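Local atomic coordinates of MATE family efflux transporter (Vibrio cholerae, PDB entry 6IDP), a protein that probably exports drugs and other toxic compounds across the bacterial membrane, changing conformation in response to protons, as a MATE-family multidrug transporter. Residues 352-366 against 411-425. Sequence-based numbering, arbitrary orientation.
Sequences HLVIVPISLGALGIC and FIGALVGNIIAGWAA. With OLC ((2R)-2,3-dihydroxypropyl (9Z)-octadec-9-enoate), chain T; OLC ((2R)-2,3-dihydroxypropyl (9Z)-octadec-9-enoate), chain G; OLC ((2R)-2,3-dihydroxypropyl (9Z)-octadec-9-enoate), chain L; OLC ((2R)-2,3-dihydroxypropyl (9Z)-octadec-9-enoate), chain D.
Ser359 and Asn418 form the polar centre of an otherwise greasy contact in the C-terminal half of this MATE transporter, where the end of helix 343-355 and the start of helix 360-375 both pack on helix 379-435; helix 360-366 runs at 38° to helix 411-425. The amide ND2 of Asn418 gives a nearly straight bond (172°) to Ser359 OG at 3.0 Å, with the hydroxyl in the amide plane. Ser359 holds OG between its backbone N and carbonyl carbon (chi1 74°), a rotation that lets the hydroxyl donate back to Val356 O at 2.7 Å. A small hydroxyl residue suits this place, in the break around Pro357 that separates helix 343-355 from helix 360-375: it both donates and accepts. Asn418 OD1 is hydrogen-bonded to Arg389 NH2, which probably helps fix the amide's rotation, while Leu363 lays its two methyls against the same group.

At one end the imidazole of His352 makes a T-shaped (edge-to-face) pair with Phe411, nearly perpendicular to it, and His352 CB also sits over that face, 4.1 Å from the ring centroid. His352 ND1 is buried here without a polar partner. Ile355 divides at CB: CD1 lies near the phenyl ring's edge, while CG2 packs on Phe411 O. Leu415 CD1 packs against both Ser359 CB and Ile358 CG2, and acyl chains of monoolein border this flank.

Toward the other end small residues bring the backbones together. Ala362 rests its methyl on the main chain of Asn418 and Ile419. At Gly422 a CB would point at the other helix and clash with Ala362 O; lacking one, Gly422 places its CA 3.2 Å from Ala362 O in a CA-H...O contact.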
loop_
_atom_site.group_PDB
_atom_site.type_symbol
_atom_site.label_atom_id
_atom_site.label_comp_id
_atom_site.label_asym_id
_atom_site.label_seq_id
_atom_site.Cartn_x
_atom_site.Cartn_y
_atom_site.Cartn_z
ATOM N N HIS A 352 -20.408 -8.727 10.383
ATOM C CA HIS A 352 -19.359 -7.795 9.993
ATOM C C HIS A 352 -19.770 -6.998 8.759
ATOM O O HIS A 352 -19.543 -5.793 8.679
ATOM C CB HIS A 352 -18.051 -8.544 9.727
ATOM C CG HIS A 352 -16.968 -7.687 9.149
ATOM N ND1 HIS A 352 -15.998 -7.092 9.924
ATOM C CD2 HIS A 352 -16.705 -7.328 7.869
ATOM C CE1 HIS A 352 -15.182 -6.399 9.145
ATOM N NE2 HIS A 352 -15.588 -6.527 7.899
ATOM N N LEU A 353 -20.394 -7.684 7.807
ATOM C CA LEU A 353 -20.720 -7.099 6.513
ATOM C C LEU A 353 -21.858 -6.076 6.554
ATOM O O LEU A 353 -22.057 -5.338 5.589
ATOM C CB LEU A 353 -21.071 -8.207 5.517
ATOM C CG LEU A 353 -19.921 -9.139 5.139
ATOM C CD1 LEU A 353 -20.372 -10.150 4.096
ATOM C CD2 LEU A 353 -18.730 -8.332 4.636
ATOM N N VAL A 354 -22.605 -6.035 7.656
ATOM C CA VAL A 354 -23.704 -5.077 7.781
ATOM C C VAL A 354 -23.351 -3.924 8.713
ATOM O O VAL A 354 -24.078 -2.936 8.789
ATOM C CB VAL A 354 -25.004 -5.743 8.302
ATOM C CG1 VAL A 354 -25.466 -6.838 7.361
ATOM C CG2 VAL A 354 -24.811 -6.282 9.709
ATOM N N ILE A 355 -22.234 -4.052 9.421
ATOM C CA ILE A 355 -21.837 -3.038 10.389
ATOM C C ILE A 355 -20.668 -2.185 9.899
ATOM O O ILE A 355 -20.749 -0.958 9.895
ATOM C CB ILE A 355 -21.452 -3.678 11.741
ATOM C CG1 ILE A 355 -22.676 -4.327 12.388
ATOM C CG2 ILE A 355 -20.855 -2.639 12.679
ATOM C CD1 ILE A 355 -22.390 -4.970 13.735
ATOM N N VAL A 356 -19.589 -2.839 9.483
ATOM C CA VAL A 356 -18.346 -2.141 9.150
ATOM C C VAL A 356 -18.310 -1.394 7.796
ATOM O O VAL A 356 -17.800 -0.273 7.745
ATOM C CB VAL A 356 -17.154 -3.126 9.200
ATOM C CG1 VAL A 356 -15.849 -2.409 8.903
ATOM C CG2 VAL A 356 -17.085 -3.793 10.565
ATOM N N PRO A 357 -18.834 -1.995 6.703
ATOM C CA PRO A 357 -18.676 -1.347 5.389
ATOM C C PRO A 357 -19.168 0.099 5.288
ATOM O O PRO A 357 -18.617 0.866 4.496
ATOM C CB PRO A 357 -19.506 -2.242 4.464
ATOM C CG PRO A 357 -19.427 -3.579 5.088
ATOM C CD PRO A 357 -19.476 -3.318 6.567
ATOM N N ILE A 358 -20.176 0.468 6.069
ATOM C CA ILE A 358 -20.721 1.819 6.005
ATOM C C ILE A 358 -19.712 2.844 6.536
ATOM O O ILE A 358 -19.850 4.043 6.314
ATOM C CB ILE A 358 -22.053 1.920 6.793
ATOM C CG1 ILE A 358 -22.768 3.247 6.511
ATOM C CG2 ILE A 358 -21.814 1.731 8.278
ATOM C CD1 ILE A 358 -23.048 3.494 5.045
ATOM N N SER A 359 -18.682 2.358 7.218
ATOM C CA SER A 359 -17.660 3.232 7.783
ATOM C C SER A 359 -16.443 3.364 6.871
ATOM O O SER A 359 -15.526 4.127 7.168
ATOM C CB SER A 359 -17.212 2.717 9.155
ATOM O OG SER A 359 -16.386 1.574 9.016
ATOM N N LEU A 360 -16.436 2.621 5.768
ATOM C CA LEU A 360 -15.263 2.576 4.896
ATOM C C LEU A 360 -15.104 3.857 4.069
ATOM O O LEU A 360 -14.021 4.146 3.562
ATOM C CB LEU A 360 -15.323 1.351 3.976
ATOM C CG LEU A 360 -15.261 -0.010 4.688
ATOM C CD1 LEU A 360 -15.162 -1.162 3.692
ATOM C CD2 LEU A 360 -14.114 -0.064 5.696
ATOM N N GLY A 361 -16.180 4.624 3.942
ATOM C CA GLY A 361 -16.105 5.924 3.301
ATOM C C GLY A 361 -15.263 6.863 4.138
ATOM O O GLY A 361 -14.384 7.560 3.624
ATOM N N ALA A 362 -15.528 6.869 5.441
ATOM C CA ALA A 362 -14.782 7.694 6.381
ATOM C C ALA A 362 -13.330 7.229 6.499
ATOM O O ALA A 362 -12.423 8.047 6.638
ATOM C CB ALA A 362 -15.459 7.679 7.740
ATOM N N LEU A 363 -13.112 5.918 6.452
ATOM C CA LEU A 363 -11.758 5.379 6.502
ATOM C C LEU A 363 -11.006 5.757 5.234
ATOM O O LEU A 363 -9.823 6.100 5.278
ATOM C CB LEU A 363 -11.777 3.858 6.681
ATOM C CG LEU A 363 -10.423 3.146 6.753
ATOM C CD1 LEU A 363 -9.549 3.735 7.851
ATOM C CD2 LEU A 363 -10.612 1.647 6.970
ATOM N N GLY A 364 -11.704 5.691 4.104
ATOM C CA GLY A 364 -11.148 6.109 2.832
ATOM C C GLY A 364 -10.712 7.564 2.846
ATOM O O GLY A 364 -9.692 7.912 2.251
ATOM N N ILE A 365 -11.484 8.413 3.523
ATOM C CA ILE A 365 -11.128 9.822 3.674
ATOM C C ILE A 365 -9.813 9.954 4.437
ATOM O O ILE A 365 -8.938 10.738 4.063
ATOM C CB ILE A 365 -12.225 10.618 4.409
ATOM C CG1 ILE A 365 -13.486 10.725 3.546
ATOM C CG2 ILE A 365 -11.719 12.009 4.787
ATOM C CD1 ILE A 365 -13.274 11.474 2.236
ATOM N N CYS A 366 -9.686 9.168 5.501
ATOM C CA CYS A 366 -8.478 9.151 6.317
ATOM C C CYS A 366 -7.265 8.733 5.488
ATOM O O CYS A 366 -6.196 9.342 5.587
ATOM C CB CYS A 366 -8.659 8.211 7.510
ATOM S SG CYS A 366 -7.315 8.277 8.712
ATOM N N PHE A 411 -17.290 -5.003 16.385
ATOM C CA PHE A 411 -17.639 -4.520 15.052
ATOM C C PHE A 411 -18.171 -3.090 15.122
ATOM O O PHE A 411 -17.855 -2.261 14.271
ATOM C CB PHE A 411 -18.672 -5.436 14.387
ATOM C CG PHE A 411 -18.151 -6.809 14.059
ATOM C CD1 PHE A 411 -16.793 -7.036 13.911
ATOM C CD2 PHE A 411 -19.026 -7.872 13.893
ATOM C CE1 PHE A 411 -16.315 -8.301 13.607
ATOM C CE2 PHE A 411 -18.554 -9.135 13.588
ATOM C CZ PHE A 411 -17.199 -9.351 13.446
ATOM N N ILE A 412 -18.981 -2.812 16.141
ATOM C CA ILE A 412 -19.498 -1.467 16.373
ATOM C C ILE A 412 -18.353 -0.496 16.655
ATOM O O ILE A 412 -18.366 0.651 16.194
ATOM C CB ILE A 412 -20.499 -1.436 17.549
ATOM C CG1 ILE A 412 -21.700 -2.334 17.255
ATOM C CG2 ILE A 412 -20.970 -0.015 17.823
ATOM C CD1 ILE A 412 -22.517 -1.891 16.062
ATOM N N GLY A 413 -17.365 -0.966 17.410
ATOM C CA GLY A 413 -16.184 -0.174 17.703
ATOM C C GLY A 413 -15.432 0.219 16.446
ATOM O O GLY A 413 -14.998 1.362 16.309
ATOM N N ALA A 414 -15.284 -0.728 15.523
ATOM C CA ALA A 414 -14.605 -0.465 14.259
ATOM C C ALA A 414 -15.365 0.583 13.455
ATOM O O ALA A 414 -14.766 1.438 12.804
ATOM C CB ALA A 414 -14.456 -1.748 13.455
ATOM N N LEU A 415 -16.689 0.506 13.510
ATOM C CA LEU A 415 -17.552 1.478 12.851
ATOM C C LEU A 415 -17.341 2.878 13.422
ATOM O O LEU A 415 -17.107 3.832 12.681
ATOM C CB LEU A 415 -19.018 1.065 12.991
ATOM C CG LEU A 415 -20.082 2.131 12.723
ATOM C CD1 LEU A 415 -20.040 2.592 11.283
ATOM C CD2 LEU A 415 -21.459 1.597 13.074
ATOM N N VAL A 416 -17.430 2.991 14.744
ATOM C CA VAL A 416 -17.269 4.277 15.412
ATOM C C VAL A 416 -15.862 4.824 15.205
ATOM O O VAL A 416 -15.685 6.000 14.887
ATOM C CB VAL A 416 -17.561 4.168 16.919
ATOM C CG1 VAL A 416 -17.250 5.484 17.623
ATOM C CG2 VAL A 416 -19.010 3.767 17.144
ATOM N N GLY A 417 -14.866 3.959 15.373
ATOM C CA GLY A 417 -13.477 4.346 15.224
ATOM C C GLY A 417 -13.157 4.896 13.848
ATOM O O GLY A 417 -12.487 5.922 13.725
ATOM N N ASN A 418 -13.639 4.218 12.810
ATOM C CA ASN A 418 -13.383 4.642 11.440
ATOM C C ASN A 418 -14.003 5.999 11.129
ATOM O O ASN A 418 -13.378 6.843 10.488
ATOM C CB ASN A 418 -13.901 3.598 10.451
ATOM C CG ASN A 418 -13.016 2.368 10.386
ATOM O OD1 ASN A 418 -11.862 2.399 10.809
ATOM N ND2 ASN A 418 -13.553 1.279 9.847
ATOM N N ILE A 419 -15.233 6.200 11.588
ATOM C CA ILE A 419 -15.954 7.440 11.341
ATOM C C ILE A 419 -15.275 8.624 12.019
ATOM O O ILE A 419 -15.096 9.681 11.406
ATOM C CB ILE A 419 -17.409 7.336 11.821
ATOM C CG1 ILE A 419 -18.203 6.440 10.871
ATOM C CG2 ILE A 419 -18.051 8.719 11.923
ATOM C CD1 ILE A 419 -19.655 6.278 11.255
ATOM N N ILE A 420 -14.894 8.437 13.279
ATOM C CA ILE A 420 -14.190 9.470 14.026
ATOM C C ILE A 420 -12.860 9.813 13.355
ATOM O O ILE A 420 -12.518 10.984 13.199
ATOM C CB ILE A 420 -13.937 9.037 15.485
ATOM C CG1 ILE A 420 -15.266 8.875 16.229
ATOM C CG2 ILE A 420 -13.054 10.045 16.197
ATOM C CD1 ILE A 420 -15.112 8.569 17.706
ATOM N N ALA A 421 -12.130 8.781 12.943
ATOM C CA ALA A 421 -10.822 8.950 12.317
ATOM C C ALA A 421 -10.895 9.750 11.018
ATOM O O ALA A 421 -10.037 10.594 10.753
ATOM C CB ALA A 421 -10.194 7.595 12.058
ATOM N N GLY A 422 -11.913 9.472 10.207
ATOM C CA GLY A 422 -12.096 10.174 8.951
ATOM C C GLY A 422 -12.437 11.637 9.162
ATOM O O GLY A 422 -11.944 12.517 8.452
ATOM N N TRP A 423 -13.290 11.892 10.148
ATOM C CA TRP A 423 -13.679 13.246 10.501
ATOM C C TRP A 423 -12.475 14.014 11.042
ATOM O O TRP A 423 -12.263 15.180 10.703
ATOM C CB TRP A 423 -14.823 13.214 11.518
ATOM C CG TRP A 423 -15.310 14.562 11.957
ATOM C CD1 TRP A 423 -15.382 15.029 13.240
ATOM C CD2 TRP A 423 -15.796 15.618 11.118
ATOM N NE1 TRP A 423 -15.884 16.307 13.251
ATOM C CE2 TRP A 423 -16.144 16.693 11.963
ATOM C CE3 TRP A 423 -15.971 15.761 9.739
ATOM C CZ2 TRP A 423 -16.657 17.892 11.470
ATOM C CZ3 TRP A 423 -16.478 16.952 9.253
ATOM C CH2 TRP A 423 -16.814 18.001 10.116
ATOM N N ALA A 424 -11.680 13.344 11.872
ATOM C CA ALA A 424 -10.475 13.938 12.438
ATOM C C ALA A 424 -9.445 14.250 11.358
ATOM O O ALA A 424 -8.756 15.269 11.419
ATOM C CB ALA A 424 -9.873 13.016 13.484
ATOM N N ALA A 425 -9.338 13.361 10.376
ATOM C CA ALA A 425 -8.370 13.518 9.297
ATOM C C ALA A 425 -8.698 14.742 8.447
ATOM O O ALA A 425 -7.811 15.510 8.079
ATOM C CB ALA A 425 -8.333 12.266 8.435
HETATM C C18 OLC T . -20.346 10.601 8.332
HETATM C C17 OLC T . -19.541 11.101 9.511
HETATM C C16 OLC T . -19.295 12.588 9.364
HETATM C C12 OLC T . -19.309 15.232 12.341
HETATM C C15 OLC T . -18.403 13.079 10.485
HETATM C C13 OLC T . -18.703 13.922 12.795
HETATM C C14 OLC T . -19.076 12.828 11.818
HETATM C C18 OLC G . -16.913 11.103 6.972
HETATM C C10 OLC G . -15.603 17.461 0.884
HETATM C C9 OLC G . -16.388 18.213 0.084
HETATM C C17 OLC G . -15.966 12.086 7.624
HETATM C C11 OLC G . -16.014 17.223 2.321
HETATM C C16 OLC G . -15.132 12.774 6.564
HETATM C C12 OLC G . -15.218 16.083 2.921
HETATM C C15 OLC G . -15.868 13.975 6.006
HETATM C C13 OLC G . -15.740 15.793 4.314
HETATM C C14 OLC G . -15.055 14.564 4.871
HETATM C C18 OLC L . -24.008 -0.367 21.830
HETATM C C10 OLC L . -17.486 3.321 22.128
HETATM C C17 OLC L . -23.288 -1.694 21.736
HETATM C C11 OLC L . -17.444 2.554 20.824
HETATM C C16 OLC L . -21.914 -1.500 21.127
HETATM C C12 OLC L . -17.758 1.092 21.069
HETATM C C15 OLC L . -21.126 -0.481 21.923
HETATM C C13 OLC L . -19.112 0.952 21.730
HETATM C C14 OLC L . -19.712 -0.394 21.386
HETATM C C18 OLC D . -26.853 0.785 5.210
HETATM C C10 OLC D . -25.887 -1.636 13.977
HETATM C C9 OLC D . -26.946 -1.430 14.786
HETATM C C17 OLC D . -25.925 0.395 6.338
HETATM C C11 OLC D . -24.984 -0.480 13.596
HETATM C C16 OLC D . -26.512 0.824 7.667
HETATM C C12 OLC D . -25.656 0.376 12.544
HETATM C C15 OLC D . -25.891 -0.015 8.761
HETATM C C13 OLC D . -25.417 -0.215 11.170
HETATM C C14 OLC D . -26.101 0.629 10.116
#